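Local coordinates for adenylate kinase (Cryptosporidium parvum Iowa II, PDB 3BE4), which probably catalyses the reversible transfer of a phosphate from ATP to AMP, at residues A[9-14]-A[113-118]; A[90-95]-A[185-190]. All coordinates share one frame; numbering follows the deposited sequence.

Contact 1: residues A[9-14]-A[113-118]. With AP5 (bis(adenosine)-5'-pentaphosphate), chain C.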
loop_
_atom_site.group_PDB
_atom_site.type_symbol
_atom_site.label_atom_id
_atom_site.label_comp_id
_atom_site.label_asym_id
_atom_site.label_seq_id
_atom_site.Cartn_x
_atom_site.Cartn_y
_atom_site.Cartn_z
ATOM N N ILE A 9 -8.997 -1.264 -3.592
ATOM C CA ILE A 9 -7.944 -0.246 -3.324
ATOM C C ILE A 9 -7.957 -0.013 -1.803
ATOM O O ILE A 9 -9.019 0.079 -1.218
ATOM C CB ILE A 9 -8.346 1.093 -4.014
ATOM C CG1 ILE A 9 -8.293 0.970 -5.570
ATOM C CG2 ILE A 9 -7.348 2.225 -3.656
ATOM C CD1 ILE A 9 -8.684 2.252 -6.306
ATOM N N LEU A 10 -6.778 0.022 -1.212
ATOM C CA LEU A 10 -6.634 0.525 0.169
ATOM C C LEU A 10 -6.077 1.986 0.121
ATOM O O LEU A 10 -5.070 2.263 -0.567
ATOM C CB LEU A 10 -5.651 -0.345 0.888
ATOM C CG LEU A 10 -6.003 -1.855 0.897
ATOM C CD1 LEU A 10 -5.043 -2.526 1.823
ATOM C CD2 LEU A 10 -7.411 -2.092 1.285
ATOM N N ILE A 11 -6.715 2.977 0.782
ATOM C CA ILE A 11 -6.124 4.305 0.795
ATOM C C ILE A 11 -5.922 4.581 2.311
ATOM O O ILE A 11 -6.732 4.219 3.170
ATOM C CB ILE A 11 -7.218 5.343 0.359
ATOM C CG1 ILE A 11 -7.498 5.192 -1.131
ATOM C CG2 ILE A 11 -6.669 6.805 0.530
ATOM C CD1 ILE A 11 -8.719 6.087 -1.513
ATOM N N GLY A 12 -4.843 5.224 2.621
ATOM C CA GLY A 12 -4.671 5.549 4.036
ATOM C C GLY A 12 -3.304 6.240 4.095
ATOM O O GLY A 12 -2.508 6.142 3.175
ATOM N N ALA A 13 -3.107 6.917 5.211
ATOM C CA ALA A 13 -1.836 7.652 5.442
ATOM C C ALA A 13 -0.654 6.731 5.222
ATOM O O ALA A 13 -0.765 5.510 5.500
ATOM C CB ALA A 13 -1.857 8.246 6.804
ATOM N N PRO A 14 0.526 7.243 4.830
ATOM C CA PRO A 14 1.742 6.493 4.846
ATOM C C PRO A 14 1.898 5.892 6.275
ATOM O O PRO A 14 1.706 6.526 7.296
ATOM C CB PRO A 14 2.814 7.539 4.510
ATOM C CG PRO A 14 2.113 8.848 4.838
ATOM C CD PRO A 14 0.760 8.682 4.419
ATOM N N THR A 113 -14.356 -3.280 -6.924
ATOM C CA THR A 113 -15.270 -3.760 -5.966
ATOM C C THR A 113 -15.474 -2.782 -4.799
ATOM O O THR A 113 -16.606 -2.507 -4.356
ATOM C CB THR A 113 -14.723 -5.129 -5.350
ATOM O OG1 THR A 113 -14.558 -5.953 -6.404
ATOM C CG2 THR A 113 -15.731 -5.777 -4.306
ATOM N N SER A 114 -14.359 -2.358 -4.182
ATOM C CA SER A 114 -14.478 -1.677 -2.909
ATOM C C SER A 114 -13.217 -0.866 -2.780
ATOM O O SER A 114 -12.177 -1.285 -3.301
ATOM C CB SER A 114 -14.430 -2.661 -1.678
ATOM O OG SER A 114 -15.721 -3.302 -1.547
ATOM N N VAL A 115 -13.324 0.251 -2.068
ATOM C CA VAL A 115 -12.138 1.039 -1.699
ATOM C C VAL A 115 -12.251 1.135 -0.173
ATOM O O VAL A 115 -13.326 1.467 0.380
ATOM C CB VAL A 115 -12.209 2.474 -2.324
ATOM C CG1 VAL A 115 -11.100 3.350 -1.787
ATOM C CG2 VAL A 115 -12.134 2.404 -3.870
ATOM N N ILE A 116 -11.156 0.892 0.514
ATOM C CA ILE A 116 -11.209 0.837 1.994
ATOM C C ILE A 116 -10.257 1.919 2.463
ATOM O O ILE A 116 -9.036 1.896 2.167
ATOM C CB ILE A 116 -10.710 -0.518 2.527
ATOM C CG1 ILE A 116 -11.749 -1.543 2.090
ATOM C CG2 ILE A 116 -10.715 -0.538 4.112
ATOM C CD1 ILE A 116 -11.463 -3.063 2.576
ATOM N N TYR A 117 -10.768 2.828 3.295
ATOM C CA TYR A 117 -9.971 3.974 3.745
ATOM C C TYR A 117 -9.577 3.706 5.215
ATOM O O TYR A 117 -10.434 3.462 6.089
ATOM C CB TYR A 117 -10.825 5.234 3.664
ATOM C CG TYR A 117 -10.214 6.494 4.289
ATOM C CD1 TYR A 117 -8.861 6.775 4.248
ATOM C CD2 TYR A 117 -11.059 7.402 4.899
ATOM C CE1 TYR A 117 -8.315 7.956 4.922
ATOM C CE2 TYR A 117 -10.555 8.527 5.499
ATOM C CZ TYR A 117 -9.212 8.774 5.517
ATOM O OH TYR A 117 -8.837 9.947 6.133
ATOM N N PHE A 118 -8.279 3.702 5.485
ATOM C CA PHE A 118 -7.762 3.369 6.822
ATOM C C PHE A 118 -7.690 4.701 7.592
ATOM O O PHE A 118 -6.843 5.565 7.273
ATOM C CB PHE A 118 -6.316 2.849 6.712
ATOM C CG PHE A 118 -6.229 1.366 6.313
ATOM C CD1 PHE A 118 -6.989 0.814 5.238
ATOM C CD2 PHE A 118 -5.354 0.537 7.001
ATOM C CE1 PHE A 118 -6.860 -0.585 4.926
ATOM C CE2 PHE A 118 -5.187 -0.768 6.677
ATOM C CZ PHE A 118 -5.978 -1.401 5.667
HETATM P PA AP5 C . 5.231 2.971 0.270
HETATM O O1A AP5 C . 6.222 1.802 0.384
HETATM O O2A AP5 C . 3.839 2.702 -0.063
HETATM O O3A AP5 C . 5.305 3.840 1.613
HETATM P PB AP5 C . 4.220 4.753 2.329
HETATM O O1B AP5 C . 3.264 5.284 1.373
HETATM O O2B AP5 C . 4.996 5.687 3.266
HETATM O O3B AP5 C . 3.446 3.575 3.245
HETATM P PG AP5 C . 4.065 2.439 4.126
HETATM O O1G AP5 C . 5.086 3.055 5.019
HETATM O O2G AP5 C . 4.442 1.348 3.210
HETATM O O3G AP5 C . 2.747 2.135 4.944
HETATM P PD AP5 C . 1.745 0.852 5.069
HETATM O O1D AP5 C . 2.173 -0.158 4.093
HETATM O O2D AP5 C . 0.387 1.421 5.062
HETATM O O3D AP5 C . 2.005 0.387 6.577
HETATM P PE AP5 C . 2.723 -0.942 7.084
HETATM O O1E AP5 C . 4.048 -0.992 6.534
HETATM O O2E AP5 C . 1.832 -2.155 6.905
HETATM O O5F AP5 C . 5.705 4.057 -0.801
HETATM C C5F AP5 C . 7.114 4.327 -0.724
HETATM C C4F AP5 C . 7.257 5.708 -1.489
HETATM O O4F AP5 C . 7.275 5.404 -2.863
HETATM C C3F AP5 C . 6.211 6.743 -1.314
HETATM O O3F AP5 C . 6.418 7.513 -0.150
HETATM C C2F AP5 C . 6.508 7.542 -2.600
HETATM O O2F AP5 C . 7.811 8.239 -2.505
HETATM C C1F AP5 C . 6.667 6.454 -3.647
HETATM N N9A AP5 C . 5.386 6.060 -4.168
HETATM C C8A AP5 C . 4.789 4.797 -3.901
HETATM N N7A AP5 C . 3.626 4.705 -4.524
HETATM C C5A AP5 C . 3.459 5.895 -5.261
HETATM C C6A AP5 C . 2.465 6.302 -6.130
HETATM N N6A AP5 C . 1.284 5.723 -6.377
HETATM N N1A AP5 C . 2.677 7.590 -6.681
HETATM C C2A AP5 C . 3.805 8.219 -6.434
HETATM N N3A AP5 C . 4.806 7.857 -5.602
HETATM C C4A AP5 C . 4.637 6.571 -5.046
HETATM O O5J AP5 C . 2.708 -0.684 8.632
HETATM C C5J AP5 C . 3.629 0.353 9.234
HETATM C C4J AP5 C . 3.987 -0.204 10.629
HETATM O O4J AP5 C . 2.871 -0.346 11.528
HETATM C C3J AP5 C . 4.764 -1.520 10.542
HETATM O O3J AP5 C . 5.769 -1.533 11.534
HETATM C C2J AP5 C . 3.654 -2.428 10.970
HETATM O O2J AP5 C . 4.165 -3.598 11.595
HETATM C C1J AP5 C . 2.859 -1.791 12.024
HETATM N N9B AP5 C . 1.460 -2.063 12.145
HETATM C C8B AP5 C . 0.580 -2.412 11.122
HETATM N N7B AP5 C . -0.654 -2.510 11.650
HETATM C C5B AP5 C . -0.577 -2.236 12.994
HETATM C C6B AP5 C . -1.556 -2.019 14.015
HETATM N N6B AP5 C . -2.847 -2.211 13.743
HETATM N N1B AP5 C . -1.118 -1.692 15.262
HETATM C C2B AP5 C . 0.241 -1.424 15.484
HETATM N N3B AP5 C . 1.212 -1.523 14.526
HETATM C C4B AP5 C . 0.797 -1.837 13.244
HETATM O O HOH W 1 -5.217 7.563 6.867
#
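Strands 9-12 and 114-118 run parallel, their axes 4.7 Å apart at closest and 22° from exact alignment, with I9 opposite V115, L10 opposite I116 and I11 opposite Y117. Four backbone hydrogen bonds join them. I9 gives its N to S114 O at 3.2 Å, the longest of the set; I9 O then accepts from I116 N, and I11 N donates to I116 O. The last and shortest runs from F118 N to I11 O, 2.8 Å. V115 CA and Y117 CA also approach I9 O and I11 O, the carbonyl oxygens that accept I116 N and F118 N. Where the strands part, one water accepts from A13 N and donates to F118 O.

This is the middle of the five-stranded parallel sheet of the P-loop kinase fold: 9-12 is the central strand, flanked by 114-119 and 86-89, and from G12 the chain runs into the phosphate-binding loop, where P14 CB lies 3.1 Å from O2B of AP5.

I9, I11, V115 and Y117 share one face of the sheet. I11 CD1 reaches V115 CG1 at 3.6 Å; with CG1 anti to the carbonyl carbon (chi1 -72°), the I11 chain leans back along the strand toward that methyl. The Y117 ring sets its CD1 edge in plane against I11 O, 3.5 Å away. On the other face, facing helix 18-29, L10 CD2 touches both I116 CB and F118 CE1, the L10 side chain lying alongside I116 but slantwise to F118.

Contact 2: residues A[90-95]-A[185-190]. With AP5 (bis(adenosine)-5'-pentaphosphate), chain C.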
loop_
_atom_site.group_PDB
_atom_site.type_symbol
_atom_site.label_atom_id
_atom_site.label_comp_id
_atom_site.label_asym_id
_atom_site.label_seq_id
_atom_site.Cartn_x
_atom_site.Cartn_y
_atom_site.Cartn_z
ATOM N N GLY A 90 -1.398 1.982 -1.701
ATOM C CA GLY A 90 -0.530 3.173 -2.004
ATOM C C GLY A 90 -0.720 3.667 -3.416
ATOM O O GLY A 90 0.164 4.336 -3.928
ATOM N N PHE A 91 -1.672 3.101 -4.132
ATOM C CA PHE A 91 -1.976 3.557 -5.530
ATOM C C PHE A 91 -3.437 3.301 -5.653
ATOM O O PHE A 91 -3.902 2.224 -5.283
ATOM C CB PHE A 91 -1.209 2.688 -6.582
ATOM C CG PHE A 91 -1.602 3.015 -7.967
ATOM C CD1 PHE A 91 -0.876 3.959 -8.717
ATOM C CD2 PHE A 91 -2.757 2.478 -8.486
ATOM C CE1 PHE A 91 -1.348 4.310 -10.028
ATOM C CE2 PHE A 91 -3.176 2.824 -9.808
ATOM C CZ PHE A 91 -2.507 3.756 -10.534
ATOM N N PRO A 92 -4.144 4.183 -6.274
ATOM C CA PRO A 92 -3.661 5.564 -6.634
ATOM C C PRO A 92 -3.371 6.455 -5.455
ATOM O O PRO A 92 -3.968 6.258 -4.422
ATOM C CB PRO A 92 -4.930 6.189 -7.374
ATOM C CG PRO A 92 -6.028 5.397 -6.886
ATOM C CD PRO A 92 -5.547 3.964 -6.631
ATOM N N ARG A 93 -2.544 7.493 -5.609
ATOM C CA ARG A 93 -2.386 8.355 -4.483
ATOM C C ARG A 93 -2.533 9.802 -4.963
ATOM O O ARG A 93 -2.355 10.696 -4.180
ATOM C CB ARG A 93 -1.102 7.901 -3.579
ATOM C CG ARG A 93 0.166 8.112 -4.198
ATOM C CD ARG A 93 1.179 8.016 -3.079
ATOM N NE ARG A 93 1.472 6.591 -2.728
ATOM C CZ ARG A 93 2.151 6.282 -1.631
ATOM N NH1 ARG A 93 2.547 7.163 -0.701
ATOM N NH2 ARG A 93 2.451 4.958 -1.479
ATOM N N THR A 94 -2.929 10.026 -6.235
ATOM C CA THR A 94 -3.286 11.360 -6.724
ATOM C C THR A 94 -4.535 11.159 -7.614
ATOM O O THR A 94 -4.835 10.057 -8.083
ATOM C CB THR A 94 -2.211 12.006 -7.622
ATOM O OG1 THR A 94 -2.050 11.184 -8.828
ATOM C CG2 THR A 94 -0.912 12.151 -6.909
ATOM N N ILE A 95 -5.226 12.249 -7.904
ATOM C CA ILE A 95 -6.372 12.210 -8.744
ATOM C C ILE A 95 -5.965 11.781 -10.179
ATOM O O ILE A 95 -6.695 10.928 -10.677
ATOM C CB ILE A 95 -7.148 13.637 -8.736
ATOM C CG1 ILE A 95 -7.696 13.885 -7.362
ATOM C CG2 ILE A 95 -8.266 13.575 -9.744
ATOM C CD1 ILE A 95 -8.803 12.833 -6.987
ATOM N N ALA A 185 -5.533 12.421 0.200
ATOM C CA ALA A 185 -6.788 12.500 0.921
ATOM C C ALA A 185 -8.064 12.848 0.082
ATOM O O ALA A 185 -9.128 12.265 0.380
ATOM C CB ALA A 185 -6.628 13.401 2.089
ATOM N N PRO A 186 -7.945 13.683 -0.966
ATOM C CA PRO A 186 -9.048 13.954 -1.939
ATOM C C PRO A 186 -9.645 12.752 -2.638
ATOM O O PRO A 186 -10.776 12.811 -3.169
ATOM C CB PRO A 186 -8.364 14.781 -3.023
ATOM C CG PRO A 186 -7.396 15.605 -2.278
ATOM C CD PRO A 186 -6.779 14.553 -1.315
ATOM N N LEU A 187 -8.867 11.671 -2.680
ATOM C CA LEU A 187 -9.365 10.428 -3.220
ATOM C C LEU A 187 -10.468 9.810 -2.392
ATOM O O LEU A 187 -11.225 8.999 -2.928
ATOM C CB LEU A 187 -8.241 9.405 -3.396
ATOM C CG LEU A 187 -7.176 9.756 -4.390
ATOM C CD1 LEU A 187 -6.113 8.654 -4.179
ATOM C CD2 LEU A 187 -7.719 9.636 -5.808
ATOM N N VAL A 188 -10.582 10.164 -1.117
ATOM C CA VAL A 188 -11.664 9.590 -0.330
ATOM C C VAL A 188 -12.998 10.101 -0.905
ATOM O O VAL A 188 -13.903 9.315 -1.162
ATOM C CB VAL A 188 -11.583 9.997 1.111
ATOM C CG1 VAL A 188 -12.760 9.440 1.877
ATOM C CG2 VAL A 188 -10.339 9.396 1.715
ATOM N N LYS A 189 -13.095 11.400 -1.171
ATOM C CA LYS A 189 -14.366 11.878 -1.805
ATOM C C LYS A 189 -14.589 11.326 -3.202
ATOM O O LYS A 189 -15.716 10.969 -3.547
ATOM C CB LYS A 189 -14.362 13.433 -1.725
ATOM C CG LYS A 189 -14.551 13.767 -0.290
ATOM C CD LYS A 189 -14.669 15.256 0.014
ATOM C CE LYS A 189 -14.726 15.548 1.564
ATOM N NZ LYS A 189 -15.834 14.910 2.375
ATOM N N PHE A 190 -13.510 11.184 -3.991
ATOM C CA PHE A 190 -13.514 10.664 -5.344
ATOM C C PHE A 190 -14.219 9.326 -5.311
ATOM O O PHE A 190 -15.099 9.040 -6.142
ATOM C CB PHE A 190 -12.085 10.492 -5.870
ATOM C CG PHE A 190 -11.974 9.980 -7.306
ATOM C CD1 PHE A 190 -11.734 10.869 -8.401
ATOM C CD2 PHE A 190 -12.011 8.632 -7.575
ATOM C CE1 PHE A 190 -11.603 10.403 -9.697
ATOM C CE2 PHE A 190 -11.879 8.138 -8.877
ATOM C CZ PHE A 190 -11.648 8.997 -9.958
HETATM P PA AP5 C . 5.231 2.971 0.270
HETATM O O1A AP5 C . 6.222 1.802 0.384
HETATM O O2A AP5 C . 3.839 2.702 -0.063
HETATM O O3A AP5 C . 5.305 3.840 1.613
HETATM P PB AP5 C . 4.220 4.753 2.329
HETATM O O1B AP5 C . 3.264 5.284 1.373
HETATM O O2B AP5 C . 4.996 5.687 3.266
HETATM O O3B AP5 C . 3.446 3.575 3.245
HETATM P PG AP5 C . 4.065 2.439 4.126
HETATM O O1G AP5 C . 5.086 3.055 5.019
HETATM O O2G AP5 C . 4.442 1.348 3.210
HETATM O O3G AP5 C . 2.747 2.135 4.944
HETATM P PD AP5 C . 1.745 0.852 5.069
HETATM O O1D AP5 C . 2.173 -0.158 4.093
HETATM O O2D AP5 C . 0.387 1.421 5.062
HETATM O O3D AP5 C . 2.005 0.387 6.577
HETATM P PE AP5 C . 2.723 -0.942 7.084
HETATM O O1E AP5 C . 4.048 -0.992 6.534
HETATM O O2E AP5 C . 1.832 -2.155 6.905
HETATM O O5F AP5 C . 5.705 4.057 -0.801
HETATM C C5F AP5 C . 7.114 4.327 -0.724
HETATM C C4F AP5 C . 7.257 5.708 -1.489
HETATM O O4F AP5 C . 7.275 5.404 -2.863
HETATM C C3F AP5 C . 6.211 6.743 -1.314
HETATM O O3F AP5 C . 6.418 7.513 -0.150
HETATM C C2F AP5 C . 6.508 7.542 -2.600
HETATM O O2F AP5 C . 7.811 8.239 -2.505
HETATM C C1F AP5 C . 6.667 6.454 -3.647
HETATM N N9A AP5 C . 5.386 6.060 -4.168
HETATM C C8A AP5 C . 4.789 4.797 -3.901
HETATM N N7A AP5 C . 3.626 4.705 -4.524
HETATM C C5A AP5 C . 3.459 5.895 -5.261
HETATM C C6A AP5 C . 2.465 6.302 -6.130
HETATM N N6A AP5 C . 1.284 5.723 -6.377
HETATM N N1A AP5 C . 2.677 7.590 -6.681
HETATM C C2A AP5 C . 3.805 8.219 -6.434
HETATM N N3A AP5 C . 4.806 7.857 -5.602
HETATM C C4A AP5 C . 4.637 6.571 -5.046
HETATM O O5J AP5 C . 2.708 -0.684 8.632
HETATM C C5J AP5 C . 3.629 0.353 9.234
HETATM C C4J AP5 C . 3.987 -0.204 10.629
HETATM O O4J AP5 C . 2.871 -0.346 11.528
HETATM C C3J AP5 C . 4.764 -1.520 10.542
HETATM O O3J AP5 C . 5.769 -1.533 11.534
HETATM C C2J AP5 C . 3.654 -2.428 10.970
HETATM O O2J AP5 C . 4.165 -3.598 11.595
HETATM C C1J AP5 C . 2.859 -1.791 12.024
HETATM N N9B AP5 C . 1.460 -2.063 12.145
HETATM C C8B AP5 C . 0.580 -2.412 11.122
HETATM N N7B AP5 C . -0.654 -2.510 11.650
HETATM C C5B AP5 C . -0.577 -2.236 12.994
HETATM C C6B AP5 C . -1.556 -2.019 14.015
HETATM N N6B AP5 C . -2.847 -2.211 13.743
HETATM N N1B AP5 C . -1.118 -1.692 15.262
HETATM C C2B AP5 C . 0.241 -1.424 15.484
HETATM N N3B AP5 C . 1.212 -1.523 14.526
HETATM C C4B AP5 C . 0.797 -1.837 13.244
#
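L187 brings both its methyls to the backbone of the 90-95 loop: CD1 comes to 3.2 Å from P92 O, and CD2 to 3.7 Å from T94 O. The rest of the packing is apolar. The I95 and L187 side chains run alongside each other, head to tail, I95 CD1 meeting L187 CD2 at 3.6 Å. That same I95 methyl lies 3.8 Å from CD1 of the F190 ring, which it approaches obliquely. No hydrogen bond joins the two segments.

R93 and G90 bond to each other and to AP5. The R93 side chain, bent at chi3 (79°), turns NE back to G90 O, 2.9 Å, from above the carbonyl plane. G90 O also accepts from the adenine amino group N6A of AP5, at 3.0 Å. Beyond NE, NH1 and NH2 of R93 both donate to O1B of the ligand, so the guanidinium spans base and phosphate, with the imidazole side of the adenine over one face, offset toward the rim.

T94 caps helix 95-108, its OG1 bonded to Q97 N and to D66. The loop links strand 86-89 to helix 95-108, while L187 of helix 186-192 touches A98 of that helix and I11 of strand 7-12.

The two contacts adjoin, their centres about 9 Å apart, and meet on the sheet face that carries I9, I11 and Y117. Contact 2 lies against that face: I9 CD1 touches P92 CD at 3.6 Å, I11 CD1 touches L187 CB at 3.8 Å, and Y117 CD2 meets V188 CG2, also at 3.8 Å. In sequence the order is 9-14, 90-95, 113-118, 185-190. Both contacts reach the AP5 phosphate that carries O1B and O2B, and contact 2 also reaches the adenine next to G90. T20, R132 and R176 are among the other residues that bond the ligand.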